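Local coordinates for protein insulinase family protease (Yersinia pestis, PDB 3GO9) that is predicted to cleave peptides as a protease of the insulinase (M16) family, and is seen with several bound zinc ions, at residues Gln147-Ala152 with Val194-Leu199; Arg173-Gly178 with Arg327-Ile332; His278-Ser283 with Gly402-Ala407; Lys304-Lys309 with Met345-Arg350. One frame throughout, in Å; residues are numbered along the deposited sequence. Where two conformers were deposited one is given.

In the fold
Contact 1 lies far out in the N-terminal alpha/beta half of this M16-type chain and is a buried, wholly apolar joint between two helices; contact 4, on the opposite side of the chain's centre, is also an apolar helix-to-helix contact, here made by an aromatic ring. Contact 2, nearer the middle, brings a helix of the N-terminal M16 part against strand 327-336 of the C-terminal M16 part, and is polar, with two arginines gathered round one carboxylate. Contact 3 joins two partly buried loops through a water and aliphatic side chains. Helix 283-309 begins in contact 3 and ends in contact 4, while strand 327-336 of contact 2 leads into helix 341-358 of contact 4.

Contact 1. Residues Gln147-Ala152 with Val194-Leu199; sequences QTVNAA and VDVEKL
Val149, on helix 146-153, seats this helix of the M16 alpha/beta fold against the start of helix 196-206, meeting Val194, Val196 and Leu199 in a small hydrophobic core. The backbones come nearest at Val149 and Val196, whose CA atoms are 7.6 Å apart. The two methyls of Val149 divide the work. With CG1 anti to the backbone N (chi1 172°), that methyl goes to Val194, lying 4.1 Å from Val194 CB and equally close to its CG2, the two side chains crossing at a slant. CG2, anti to the carbonyl carbon, faces the new helix: it reaches tip to tip toward Val196 CG2 at 4.0 Å and toward Leu199 CD2 at 3.8 Å. Val196 and Leu199 are three residues apart, so they stand on one side of their helix and receive the same methyl. Leu199 also packs on Phe70 and Leu74 of helix 70-80, which carries the zinc ligand His72, and Ala152 O accepts from Arg76 of that helix; the three helices thus form one cluster. At the N-terminus of helix 196-206, Asp195 is the N-cap: its OD2 accepts from Lys198 N at 3.1 Å, the N-H pointing at the oxygen with an angle of 154° and arriving from above the carboxylate plane.

Contact 2. Residues Arg173-Gly178 with Arg327-Ile332; sequences RYRLKG and RAQCAI
The guanidinium of Arg175 is met at its edge by both partners from strand 327-336: Arg327 NE lies in its plane, 3.8 Å from Arg175 NH2, and Gln329 NE2 stands close to that plane, 4.3 Å from Arg175 NE. The guanidinium of Arg327 is turned almost square to it, the planes 79° apart, and the two side chains cross at about a right angle. The aliphatic part of Arg327 takes a share as well, its CD being 4.1 Å from Arg175 NH2. The closeness of the two positive groups is probably offset by Asp274, whose carboxylate takes both: Arg175 NH2 forms a salt bridge with Asp274 OD1 and Arg327 NH2 another with OD2, while Arg175 NH2 also donates to Ala250 O. Asp274 belongs to strand 267-276, antiparallel to 327-336 in the five-stranded sheet of the C-terminal M16 part, so helix 170-175 of the N-terminal part is tied to that sheet through arginine and carboxylate. Cys330, the residue after Gln329, is turned away from Arg175, touches Arg296 of helix 283-309 and is joined to Cys321 by a disulfide. A bend at the second torsion of Arg175 (chi2 69°) helps turn the chain so that NE comes near Gln329; this NE is buried and has no hydrogen-bond partner. Gln329's side chain ends about 5 Å from a zinc ion.

Contact 3. Residues His278-Ser283 with Gly402-Ala407; sequences HPIQDS and GVVDIA
Ile280 and Val404 carry most of the buried surface here, with Gly402 next. The side chains of Ile280 and Val404 cross at about a right angle: Val404 CG1 touches Ile280 CB and CG2, both at 4.2 Å, and Val404 CB rests 4.1 Å from Ile280 O. Val404 CG1 takes the crowded position between backbone N and carbonyl carbon (chi1 69°), which turns it onto the isoleucine, whose other contacts run to Ala285, Leu286 and Tyr289 of helix 283-309. Gly402, leaving helix 388-401 with positive phi, offers its carbonyl: Gly402 O lies 3.7 Å from Pro279 CB, a van der Waals contact, and accepts from Trp277 NE1. A water sits among the backbones, accepting from Ile280 N at 2.9 Å and, weakly, from Val404 N; its approach to Gly402 O is unusually short, so that bond is less certain in detail. Polar backbone groups of both segments thus share one water instead of pairing directly. Beyond the touching residues, Asp282 caps the start of helix 283-309 through its OD1, and Asp405 forms a salt bridge with Arg395. What results is a water-mediated loop-to-loop joint, linking the loop between strand 267-276 and helix 283-309 with the loop between helices 388-401 and 408-421.

Contact 4. Residues Lys304-Lys309 with Met345-Arg350; sequences KQVLEK and MTFVAR
Two helical segments lie side by side here, the end of helix 283-309 and the middle of helix 341-358, nearest at Leu307 and Phe347, whose CA atoms are 8.9 Å apart. That spacing is bridged by one aromatic side chain. The first torsion of Phe347 (chi1 166°) swings the ring away from the backbone N and out toward the other helix, which it meets with its rim, not a face. Val306 CG1 lies near the ring plane, 3.8 Å from both Phe347 CE1 and CZ. On the next residue, Leu307 N also stands at the ring edge, 3.9 Å from Phe347 CZ, and Leu307 CB is 4.1 Å from that same atom, so the end of the ring abuts helix backbone as well as side chain. The valine and phenylalanine side chains run alongside one another, pointing opposite ways, so that CG1 meets the rim near the ring's end. Gln312 and Leu315 of the following loop touch the ring too. Leu307 and Val348 both pack on Leu317 of strand 316-324, and Met345, a selenomethionine, rests on strand 267-276. A zinc ion about 4 Å from the Val306 side chain is probably the one held by His302 and Glu351, each about a turn from the touching residues of its helix, so metal and phenyl ring would bridge the same helix pair. Such a pair of helices laid over one face of a mixed sheet fits the alpha/beta architecture of the second M16 domain.

Contact 1. Residues Gln147-Ala152 with Val194-Leu199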
loop_
_atom_site.group_PDB
_atom_site.type_symbol
_atom_site.label_atom_id
_atom_site.label_comp_id
_atom_site.label_asym_id
_atom_site.label_seq_id
_atom_site.Cartn_x
_atom_site.Cartn_y
_atom_site.Cartn_z
ATOM N N GLN A 147 31.249 11.513 12.109
ATOM C CA GLN A 147 30.550 11.916 13.329
ATOM C C GLN A 147 29.067 11.525 13.309
ATOM O O GLN A 147 28.558 10.960 14.275
ATOM C CB GLN A 147 30.697 13.423 13.564
ATOM C CG GLN A 147 32.113 13.876 13.902
ATOM C CD GLN A 147 33.102 13.671 12.739
ATOM O OE1 GLN A 147 32.793 13.983 11.570
ATOM N NE2 GLN A 147 34.287 13.122 13.058
ATOM N N THR A 148 28.369 11.823 12.220
ATOM C CA THR A 148 26.943 11.508 12.178
ATOM C C THR A 148 26.700 10.003 12.043
ATOM O O THR A 148 25.733 9.457 12.577
ATOM C CB THR A 148 26.176 12.264 11.033
ATOM O OG1 THR A 148 26.661 11.900 9.734
ATOM C CG2 THR A 148 26.274 13.779 11.191
ATOM N N VAL A 149 27.571 9.336 11.287
ATOM C CA VAL A 149 27.483 7.870 11.127
ATOM C C VAL A 149 27.698 7.168 12.479
ATOM O O VAL A 149 26.918 6.348 12.884
ATOM C CB VAL A 149 28.419 7.363 10.018
ATOM C CG1 VAL A 149 28.450 5.851 10.012
ATOM C CG2 VAL A 149 27.930 7.875 8.636
ATOM N N ASN A 150 28.727 7.555 13.221
ATOM C CA ASN A 150 28.960 7.012 14.550
ATOM C C ASN A 150 27.760 7.260 15.452
ATOM O O ASN A 150 27.276 6.343 16.092
ATOM C CB ASN A 150 30.241 7.637 15.118
ATOM C CG ASN A 150 30.689 7.000 16.414
ATOM O OD1 ASN A 150 30.767 5.774 16.546
ATOM N ND2 ASN A 150 31.033 7.859 17.391
ATOM N N ALA A 151 27.211 8.479 15.424
ATOM C CA ALA A 151 26.065 8.794 16.263
ATOM C C ALA A 151 24.853 7.930 15.902
ATOM O O ALA A 151 24.176 7.397 16.773
ATOM C CB ALA A 151 25.749 10.268 16.169
ATOM N N ALA A 152 24.599 7.777 14.612
ATOM C CA ALA A 152 23.487 6.980 14.133
ATOM C C ALA A 152 23.587 5.506 14.555
ATOM O O ALA A 152 22.584 4.861 14.881
ATOM C CB ALA A 152 23.380 7.113 12.547
ATOM N N VAL A 194 32.072 1.464 8.653
ATOM C CA VAL A 194 31.430 2.017 7.450
ATOM C C VAL A 194 32.443 2.855 6.719
ATOM O O VAL A 194 33.128 3.698 7.325
ATOM C CB VAL A 194 30.227 2.906 7.832
ATOM C CG1 VAL A 194 29.624 3.604 6.566
ATOM C CG2 VAL A 194 29.168 2.074 8.553
ATOM N N ASP A 195 32.510 2.652 5.405
ATOM C CA ASP A 195 33.283 3.482 4.536
ATOM C C ASP A 195 32.423 4.699 4.248
ATOM O O ASP A 195 31.501 4.620 3.417
ATOM C CB ASP A 195 33.570 2.695 3.263
ATOM C CG ASP A 195 34.418 3.464 2.288
ATOM O OD1 ASP A 195 35.068 2.791 1.476
ATOM O OD2 ASP A 195 34.438 4.701 2.313
ATOM N N VAL A 196 32.646 5.762 5.030
ATOM C CA VAL A 196 31.787 6.945 4.982
ATOM C C VAL A 196 31.869 7.579 3.580
ATOM O O VAL A 196 30.868 8.079 3.050
ATOM C CB VAL A 196 32.107 7.939 6.138
ATOM C CG1 VAL A 196 31.413 9.235 5.951
ATOM C CG2 VAL A 196 31.762 7.291 7.528
ATOM N N GLU A 197 33.041 7.486 2.937
ATOM C CA GLU A 197 33.173 8.049 1.594
ATOM C C GLU A 197 32.265 7.312 0.593
ATOM O O GLU A 197 31.614 7.953 -0.244
ATOM C CB GLU A 197 34.635 8.048 1.156
ATOM C CG GLU A 197 35.518 8.972 2.050
ATOM C CD GLU A 197 35.133 10.429 1.942
ATOM O OE1 GLU A 197 34.728 10.866 0.836
ATOM O OE2 GLU A 197 35.245 11.146 2.964
ATOM N N LYS A 198 32.176 6.010 0.720
ATOM C CA LYS A 198 31.355 5.200 -0.172
ATOM C C LYS A 198 29.876 5.483 0.106
ATOM O O LYS A 198 29.045 5.491 -0.806
ATOM C CB LYS A 198 31.606 3.720 -0.024
ATOM C CG LYS A 198 30.951 2.918 -1.136
ATOM C CD LYS A 198 31.477 1.506 -1.241
ATOM C CE LYS A 198 32.678 1.438 -2.215
ATOM N NZ LYS A 198 32.916 0.035 -2.651
ATOM N N LEU A 199 29.559 5.680 1.368
ATOM C CA LEU A 199 28.180 6.051 1.721
ATOM C C LEU A 199 27.778 7.378 1.065
ATOM O O LEU A 199 26.653 7.515 0.585
ATOM C CB LEU A 199 28.043 6.057 3.231
ATOM C CG LEU A 199 26.680 6.430 3.808
ATOM C CD1 LEU A 199 25.538 5.505 3.374
ATOM C CD2 LEU A 199 26.725 6.509 5.303
#

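Contact 2. Residues Arg173-Gly178 with Arg327-Ile332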
loop_
_atom_site.group_PDB
_atom_site.type_symbol
_atom_site.label_atom_id
_atom_site.label_comp_id
_atom_site.label_asym_id
_atom_site.label_seq_id
_atom_site.Cartn_x
_atom_site.Cartn_y
_atom_site.Cartn_z
ATOM N N ARG A 173 9.225 -14.282 3.899
ATOM C CA ARG A 173 10.346 -15.134 3.474
ATOM C C ARG A 173 9.894 -16.129 2.431
ATOM O O ARG A 173 10.543 -16.293 1.397
ATOM C CB ARG A 173 11.015 -15.872 4.637
ATOM C CG ARG A 173 11.690 -14.970 5.631
ATOM C CD ARG A 173 12.670 -14.036 4.961
ATOM N NE ARG A 173 13.352 -13.207 5.934
ATOM C CZ ARG A 173 14.110 -12.167 5.627
ATOM N NH1 ARG A 173 14.310 -11.826 4.347
ATOM N NH2 ARG A 173 14.685 -11.475 6.622
ATOM N N TYR A 174 8.726 -16.704 2.624
ATOM C CA TYR A 174 8.180 -17.624 1.601
ATOM C C TYR A 174 7.836 -16.893 0.316
ATOM O O TYR A 174 8.241 -17.292 -0.772
ATOM C CB TYR A 174 6.940 -18.334 2.173
ATOM C CG TYR A 174 6.330 -19.308 1.209
ATOM C CD1 TYR A 174 6.950 -20.528 0.920
ATOM C CD2 TYR A 174 5.187 -19.019 0.542
ATOM C CE1 TYR A 174 6.398 -21.450 0.039
ATOM C CE2 TYR A 174 4.631 -19.934 -0.381
ATOM C CZ TYR A 174 5.246 -21.134 -0.629
ATOM O OH TYR A 174 4.716 -22.015 -1.542
ATOM N N ARG A 175 7.103 -15.786 0.448
ATOM C CA ARG A 175 6.623 -15.068 -0.685
ATOM C C ARG A 175 7.719 -14.491 -1.564
ATOM O O ARG A 175 7.531 -14.406 -2.772
ATOM C CB ARG A 175 5.635 -13.965 -0.262
ATOM C CG ARG A 175 4.867 -13.311 -1.385
ATOM C CD ARG A 175 3.873 -14.236 -2.031
ATOM N NE ARG A 175 3.353 -13.759 -3.326
ATOM C CZ ARG A 175 3.991 -13.863 -4.495
ATOM N NH1 ARG A 175 5.231 -14.340 -4.571
ATOM N NH2 ARG A 175 3.394 -13.431 -5.589
ATOM N N LEU A 176 8.851 -14.137 -0.948
ATOM C CA LEU A 176 10.034 -13.604 -1.618
ATOM C C LEU A 176 10.731 -14.622 -2.539
ATOM O O LEU A 176 11.550 -14.263 -3.390
ATOM C CB LEU A 176 11.050 -13.206 -0.572
ATOM C CG LEU A 176 10.892 -11.883 0.153
ATOM C CD1 LEU A 176 11.937 -11.793 1.277
ATOM C CD2 LEU A 176 11.103 -10.732 -0.831
ATOM N N LYS A 177 10.475 -15.911 -2.340
ATOM C CA LYS A 177 11.251 -16.918 -3.115
ATOM C C LYS A 177 11.019 -16.743 -4.633
ATOM O O LYS A 177 9.884 -16.529 -5.131
ATOM C CB LYS A 177 10.941 -18.331 -2.668
ATOM C CG LYS A 177 11.359 -18.669 -1.267
ATOM C CD LYS A 177 10.974 -20.055 -0.897
ATOM C CE LYS A 177 11.696 -20.491 0.397
ATOM N NZ LYS A 177 11.063 -21.706 0.977
ATOM N N GLY A 178 12.119 -16.737 -5.365
ATOM C CA GLY A 178 12.077 -16.599 -6.809
ATOM C C GLY A 178 12.051 -15.185 -7.291
ATOM O O GLY A 178 12.016 -14.972 -8.516
ATOM N N ARG A 327 1.340 -7.409 -8.496
ATOM C CA ARG A 327 0.461 -8.594 -8.309
ATOM C C ARG A 327 -0.782 -8.202 -7.549
ATOM O O ARG A 327 -0.720 -7.376 -6.664
ATOM C CB ARG A 327 1.109 -9.712 -7.486
ATOM C CG ARG A 327 2.554 -9.961 -7.696
ATOM C CD ARG A 327 2.858 -10.863 -8.790
ATOM N NE ARG A 327 2.048 -12.094 -8.877
ATOM C CZ ARG A 327 1.897 -12.777 -10.015
ATOM N NH1 ARG A 327 2.508 -12.370 -11.130
ATOM N NH2 ARG A 327 1.132 -13.858 -10.062
ATOM N N ALA A 328 -1.904 -8.828 -7.871
ATOM C CA ALA A 328 -3.146 -8.663 -7.090
ATOM C C ALA A 328 -3.222 -9.889 -6.191
ATOM O O ALA A 328 -3.108 -11.016 -6.706
ATOM C CB ALA A 328 -4.376 -8.598 -7.996
ATOM N N GLN A 329 -3.379 -9.682 -4.878
ATOM C CA GLN A 329 -3.470 -10.787 -3.925
ATOM C C GLN A 329 -4.816 -10.676 -3.215
ATOM O O GLN A 329 -5.143 -9.613 -2.669
ATOM C CB GLN A 329 -2.331 -10.740 -2.931
ATOM C CG GLN A 329 -2.329 -11.893 -1.949
ATOM C CD GLN A 329 -1.239 -11.718 -0.902
ATOM O OE1 GLN A 329 -1.478 -11.180 0.186
ATOM N NE2 GLN A 329 -0.030 -12.153 -1.233
ATOM N N CYS A 330 -5.606 -11.737 -3.240
ATOM C CA CYS A 330 -6.871 -11.657 -2.539
ATOM C C CYS A 330 -6.840 -12.937 -1.588
ATOM O O CYS A 330 -6.455 -14.046 -1.976
ATOM C CB CYS A 330 -8.093 -11.325 -3.538
ATOM S SG CYS A 330 -8.421 -9.395 -4.371
ATOM N N ALA A 331 -7.178 -12.725 -0.327
ATOM C CA ALA A 331 -7.117 -13.780 0.677
ATOM C C ALA A 331 -8.347 -13.818 1.583
ATOM O O ALA A 331 -8.839 -12.766 2.008
ATOM C CB ALA A 331 -5.867 -13.602 1.565
ATOM N N ILE A 332 -8.782 -15.029 1.911
ATOM C CA ILE A 332 -9.735 -15.304 3.000
ATOM C C ILE A 332 -8.946 -15.940 4.094
ATOM O O ILE A 332 -8.334 -16.984 3.914
ATOM C CB ILE A 332 -10.869 -16.259 2.572
ATOM C CG1 ILE A 332 -11.502 -15.702 1.318
ATOM C CG2 ILE A 332 -11.785 -16.530 3.779
ATOM C CD1 ILE A 332 -12.425 -16.657 0.578
#

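Contact 3. Residues His278-Ser283 with Gly402-Ala407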
loop_
_atom_site.group_PDB
_atom_site.type_symbol
_atom_site.label_atom_id
_atom_site.label_comp_id
_atom_site.label_asym_id
_atom_site.label_seq_id
_atom_site.Cartn_x
_atom_site.Cartn_y
_atom_site.Cartn_z
ATOM N N HIS A 278 -2.992 -5.569 -13.742
ATOM C CA HIS A 278 -2.947 -4.703 -14.932
ATOM C C HIS A 278 -3.628 -3.379 -14.575
ATOM O O HIS A 278 -4.843 -3.391 -14.382
ATOM C CB HIS A 278 -3.682 -5.413 -16.059
ATOM C CG HIS A 278 -3.141 -6.786 -16.357
ATOM N ND1 HIS A 278 -3.845 -7.947 -16.100
ATOM C CD2 HIS A 278 -1.936 -7.175 -16.843
ATOM C CE1 HIS A 278 -3.100 -8.992 -16.432
ATOM N NE2 HIS A 278 -1.937 -8.548 -16.885
ATOM N N PRO A 279 -2.852 -2.267 -14.466
ATOM C CA PRO A 279 -3.457 -0.959 -14.176
ATOM C C PRO A 279 -4.620 -0.613 -15.102
ATOM O O PRO A 279 -4.620 -0.904 -16.314
ATOM C CB PRO A 279 -2.304 0.044 -14.344
ATOM C CG PRO A 279 -1.073 -0.734 -13.964
ATOM C CD PRO A 279 -1.375 -2.134 -14.586
ATOM N N ILE A 280 -5.591 0.066 -14.512
ATOM C CA ILE A 280 -6.830 0.363 -15.187
ATOM C C ILE A 280 -6.635 1.606 -16.110
ATOM O O ILE A 280 -6.416 2.670 -15.597
ATOM C CB ILE A 280 -7.871 0.650 -14.134
ATOM C CG1 ILE A 280 -8.160 -0.638 -13.348
ATOM C CG2 ILE A 280 -9.166 1.187 -14.774
ATOM C CD1 ILE A 280 -8.658 -0.418 -11.965
ATOM N N GLN A 281 -6.760 1.425 -17.416
ATOM C CA GLN A 281 -6.414 2.473 -18.432
ATOM C C GLN A 281 -7.631 3.215 -18.900
ATOM O O GLN A 281 -7.528 4.309 -19.478
ATOM C CB GLN A 281 -5.826 1.833 -19.688
ATOM C CG GLN A 281 -4.432 1.246 -19.580
ATOM C CD GLN A 281 -3.504 2.221 -18.951
ATOM O OE1 GLN A 281 -2.827 3.014 -19.638
ATOM N NE2 GLN A 281 -3.522 2.241 -17.628
ATOM N N ASP A 282 -8.780 2.593 -18.760
ATOM C CA ASP A 282 -9.959 3.101 -19.397
ATOM C C ASP A 282 -11.184 2.609 -18.668
ATOM O O ASP A 282 -11.085 1.841 -17.681
ATOM C CB ASP A 282 -9.984 2.726 -20.902
ATOM C CG ASP A 282 -9.988 1.230 -21.154
ATOM O OD1 ASP A 282 -10.609 0.501 -20.372
ATOM O OD2 ASP A 282 -9.417 0.778 -22.186
ATOM N N SER A 283 -12.321 3.136 -19.094
ATOM C CA SER A 283 -13.593 2.931 -18.412
ATOM C C SER A 283 -14.007 1.455 -18.428
ATOM O O SER A 283 -14.616 0.963 -17.470
ATOM C CB SER A 283 -14.682 3.804 -19.042
ATOM O OG SER A 283 -15.929 3.654 -18.354
ATOM N N GLY A 402 -0.321 1.714 -8.657
ATOM C CA GLY A 402 -0.982 1.930 -9.915
ATOM C C GLY A 402 -2.458 1.602 -9.928
ATOM O O GLY A 402 -2.925 0.840 -10.771
ATOM N N VAL A 403 -3.204 2.180 -8.998
ATOM C CA VAL A 403 -4.652 1.999 -8.908
ATOM C C VAL A 403 -5.266 3.406 -9.092
ATOM O O VAL A 403 -5.145 4.273 -8.219
ATOM C CB VAL A 403 -5.081 1.416 -7.552
ATOM C CG1 VAL A 403 -6.565 1.161 -7.544
ATOM C CG2 VAL A 403 -4.334 0.103 -7.295
ATOM N N VAL A 404 -5.916 3.609 -10.230
ATOM C CA VAL A 404 -6.237 4.973 -10.738
ATOM C C VAL A 404 -7.108 5.870 -9.840
ATOM O O VAL A 404 -8.084 5.404 -9.204
ATOM C CB VAL A 404 -6.871 4.912 -12.193
ATOM C CG1 VAL A 404 -8.243 4.299 -12.157
ATOM C CG2 VAL A 404 -6.855 6.318 -12.829
ATOM N N ASP A 405 -6.748 7.151 -9.807
ATOM C CA ASP A 405 -7.468 8.196 -9.031
ATOM C C ASP A 405 -8.182 9.162 -9.966
ATOM O O ASP A 405 -7.554 9.886 -10.729
ATOM C CB ASP A 405 -6.475 8.961 -8.122
ATOM C CG ASP A 405 -7.127 9.962 -7.215
ATOM O OD1 ASP A 405 -8.348 10.265 -7.431
ATOM O OD2 ASP A 405 -6.337 10.538 -6.351
ATOM N N ILE A 406 -9.501 9.110 -9.964
ATOM C CA ILE A 406 -10.294 9.837 -10.923
ATOM C C ILE A 406 -11.085 10.970 -10.284
ATOM O O ILE A 406 -11.337 10.918 -9.088
ATOM C CB ILE A 406 -11.238 8.920 -11.750
ATOM C CG1 ILE A 406 -12.250 8.171 -10.937
ATOM C CG2 ILE A 406 -10.350 7.994 -12.579
ATOM C CD1 ILE A 406 -13.297 7.495 -11.811
ATOM N N ALA A 407 -11.499 11.953 -11.093
ATOM C CA ALA A 407 -12.346 13.049 -10.579
ATOM C C ALA A 407 -13.548 12.482 -9.852
ATOM O O ALA A 407 -14.188 11.556 -10.333
ATOM C CB ALA A 407 -12.805 13.955 -11.735
HETATM O O HOH W 1 -4.970 1.488 -12.004
#

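Contact 4. Residues Lys304-Lys309 with Met345-Arg350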
loop_
_atom_site.group_PDB
_atom_site.type_symbol
_atom_site.label_atom_id
_atom_site.label_comp_id
_atom_site.label_asym_id
_atom_site.label_seq_id
_atom_site.Cartn_x
_atom_site.Cartn_y
_atom_site.Cartn_z
ATOM N N LYS A 304 -19.610 -14.181 5.898
ATOM C CA LYS A 304 -19.734 -13.554 7.198
ATOM C C LYS A 304 -21.128 -13.652 7.738
ATOM O O LYS A 304 -21.294 -13.904 8.933
ATOM C CB LYS A 304 -19.371 -12.068 7.129
ATOM C CG LYS A 304 -17.908 -11.799 7.037
ATOM C CD LYS A 304 -17.587 -10.439 7.686
ATOM C CE LYS A 304 -18.477 -9.280 7.177
ATOM N NZ LYS A 304 -19.711 -9.090 8.026
ATOM N N GLN A 305 -22.122 -13.416 6.887
ATOM C CA GLN A 305 -23.508 -13.474 7.338
ATOM C C GLN A 305 -23.852 -14.897 7.764
ATOM O O GLN A 305 -24.569 -15.071 8.747
ATOM C CB GLN A 305 -24.516 -13.084 6.258
ATOM C CG GLN A 305 -24.185 -11.833 5.503
ATOM C CD GLN A 305 -25.412 -11.084 5.090
ATOM O OE1 GLN A 305 -26.087 -11.452 4.107
ATOM N NE2 GLN A 305 -25.726 -10.013 5.835
ATOM N N VAL A 306 -23.423 -15.888 6.975
ATOM C CA VAL A 306 -23.737 -17.307 7.285
ATOM C C VAL A 306 -23.115 -17.637 8.623
ATOM O O VAL A 306 -23.724 -18.335 9.440
ATOM C CB VAL A 306 -23.195 -18.262 6.200
ATOM C CG1 VAL A 306 -23.383 -19.721 6.622
ATOM C CG2 VAL A 306 -23.909 -18.036 4.857
ATOM N N LEU A 307 -21.886 -17.186 8.853
ATOM C CA LEU A 307 -21.215 -17.416 10.145
ATOM C C LEU A 307 -21.968 -16.773 11.328
ATOM O O LEU A 307 -22.119 -17.407 12.394
ATOM C CB LEU A 307 -19.772 -16.933 10.104
ATOM C CG LEU A 307 -18.909 -17.184 11.335
ATOM C CD1 LEU A 307 -18.940 -18.662 11.793
ATOM C CD2 LEU A 307 -17.458 -16.714 11.047
ATOM N N GLU A 308 -22.458 -15.541 11.154
ATOM C CA GLU A 308 -23.212 -14.867 12.227
ATOM C C GLU A 308 -24.469 -15.669 12.564
ATOM O O GLU A 308 -24.888 -15.752 13.724
ATOM C CB GLU A 308 -23.520 -13.392 11.861
ATOM C CG GLU A 308 -24.917 -13.070 11.313
ATOM C CD GLU A 308 -24.956 -11.794 10.470
ATOM O OE1 GLU A 308 -23.909 -11.385 9.908
ATOM O OE2 GLU A 308 -26.050 -11.204 10.348
ATOM N N LYS A 309 -25.075 -16.295 11.572
ATOM C CA LYS A 309 -26.292 -17.070 11.822
ATOM C C LYS A 309 -26.013 -18.495 12.328
ATOM O O LYS A 309 -26.846 -19.077 13.033
ATOM C CB LYS A 309 -27.112 -17.127 10.565
ATOM C CG LYS A 309 -28.509 -17.617 10.782
ATOM C CD LYS A 309 -29.504 -16.811 9.971
ATOM C CE LYS A 309 -30.940 -17.182 10.357
ATOM N NZ LYS A 309 -31.670 -17.847 9.254
HETATM N N MSE A 345 -12.290 -25.043 8.120
HETATM C CA MSE A 345 -11.995 -25.051 6.704
HETATM C C MSE A 345 -13.149 -25.644 5.883
HETATM O O MSE A 345 -13.525 -25.116 4.839
HETATM C CB MSE A 345 -10.739 -25.827 6.421
HETATM C CG MSE A 345 -10.373 -25.850 4.951
HETATM SE SE MSE A 345 -8.858 -27.020 4.476
HETATM C CE MSE A 345 -9.719 -28.732 4.694
ATOM N N THR A 346 -13.713 -26.743 6.385
ATOM C CA THR A 346 -14.848 -27.402 5.726
ATOM C C THR A 346 -16.048 -26.452 5.623
ATOM O O THR A 346 -16.713 -26.382 4.571
ATOM C CB THR A 346 -15.208 -28.730 6.467
ATOM O OG1 THR A 346 -14.126 -29.673 6.306
ATOM C CG2 THR A 346 -16.496 -29.322 5.880
ATOM N N PHE A 347 -16.313 -25.705 6.695
ATOM C CA PHE A 347 -17.383 -24.706 6.728
ATOM C C PHE A 347 -17.194 -23.709 5.595
ATOM O O PHE A 347 -18.107 -23.456 4.825
ATOM C CB PHE A 347 -17.389 -23.933 8.061
ATOM C CG PHE A 347 -18.236 -22.691 8.012
ATOM C CD1 PHE A 347 -19.624 -22.794 7.969
ATOM C CD2 PHE A 347 -17.675 -21.429 7.957
ATOM C CE1 PHE A 347 -20.423 -21.656 7.908
ATOM C CE2 PHE A 347 -18.490 -20.263 7.877
ATOM C CZ PHE A 347 -19.850 -20.384 7.838
ATOM N N VAL A 348 -16.005 -23.131 5.495
ATOM C CA VAL A 348 -15.756 -22.147 4.424
ATOM C C VAL A 348 -15.781 -22.802 3.025
ATOM O O VAL A 348 -16.316 -22.235 2.103
ATOM C CB VAL A 348 -14.451 -21.356 4.657
ATOM C CG1 VAL A 348 -14.159 -20.439 3.482
ATOM C CG2 VAL A 348 -14.554 -20.541 5.945
ATOM N N ALA A 349 -15.153 -23.959 2.872
ATOM C CA ALA A 349 -15.045 -24.620 1.565
ATOM C C ALA A 349 -16.431 -24.984 1.059
ATOM O O ALA A 349 -16.720 -24.905 -0.130
ATOM C CB ALA A 349 -14.217 -25.867 1.646
ATOM N N ARG A 350 -17.340 -25.333 1.951
ATOM C CA ARG A 350 -18.695 -25.645 1.463
ATOM C C ARG A 350 -19.423 -24.390 1.013
ATOM O O ARG A 350 -20.220 -24.439 0.069
ATOM C CB ARG A 350 -19.466 -26.413 2.536
ATOM C CG ARG A 350 -18.941 -27.873 2.698
ATOM C CD ARG A 350 -19.659 -28.642 3.736
ATOM N NE ARG A 350 -20.171 -27.709 4.723
ATOM C CZ ARG A 350 -21.369 -27.755 5.280
ATOM N NH1 ARG A 350 -22.220 -28.735 5.009
ATOM N NH2 ARG A 350 -21.697 -26.805 6.158
#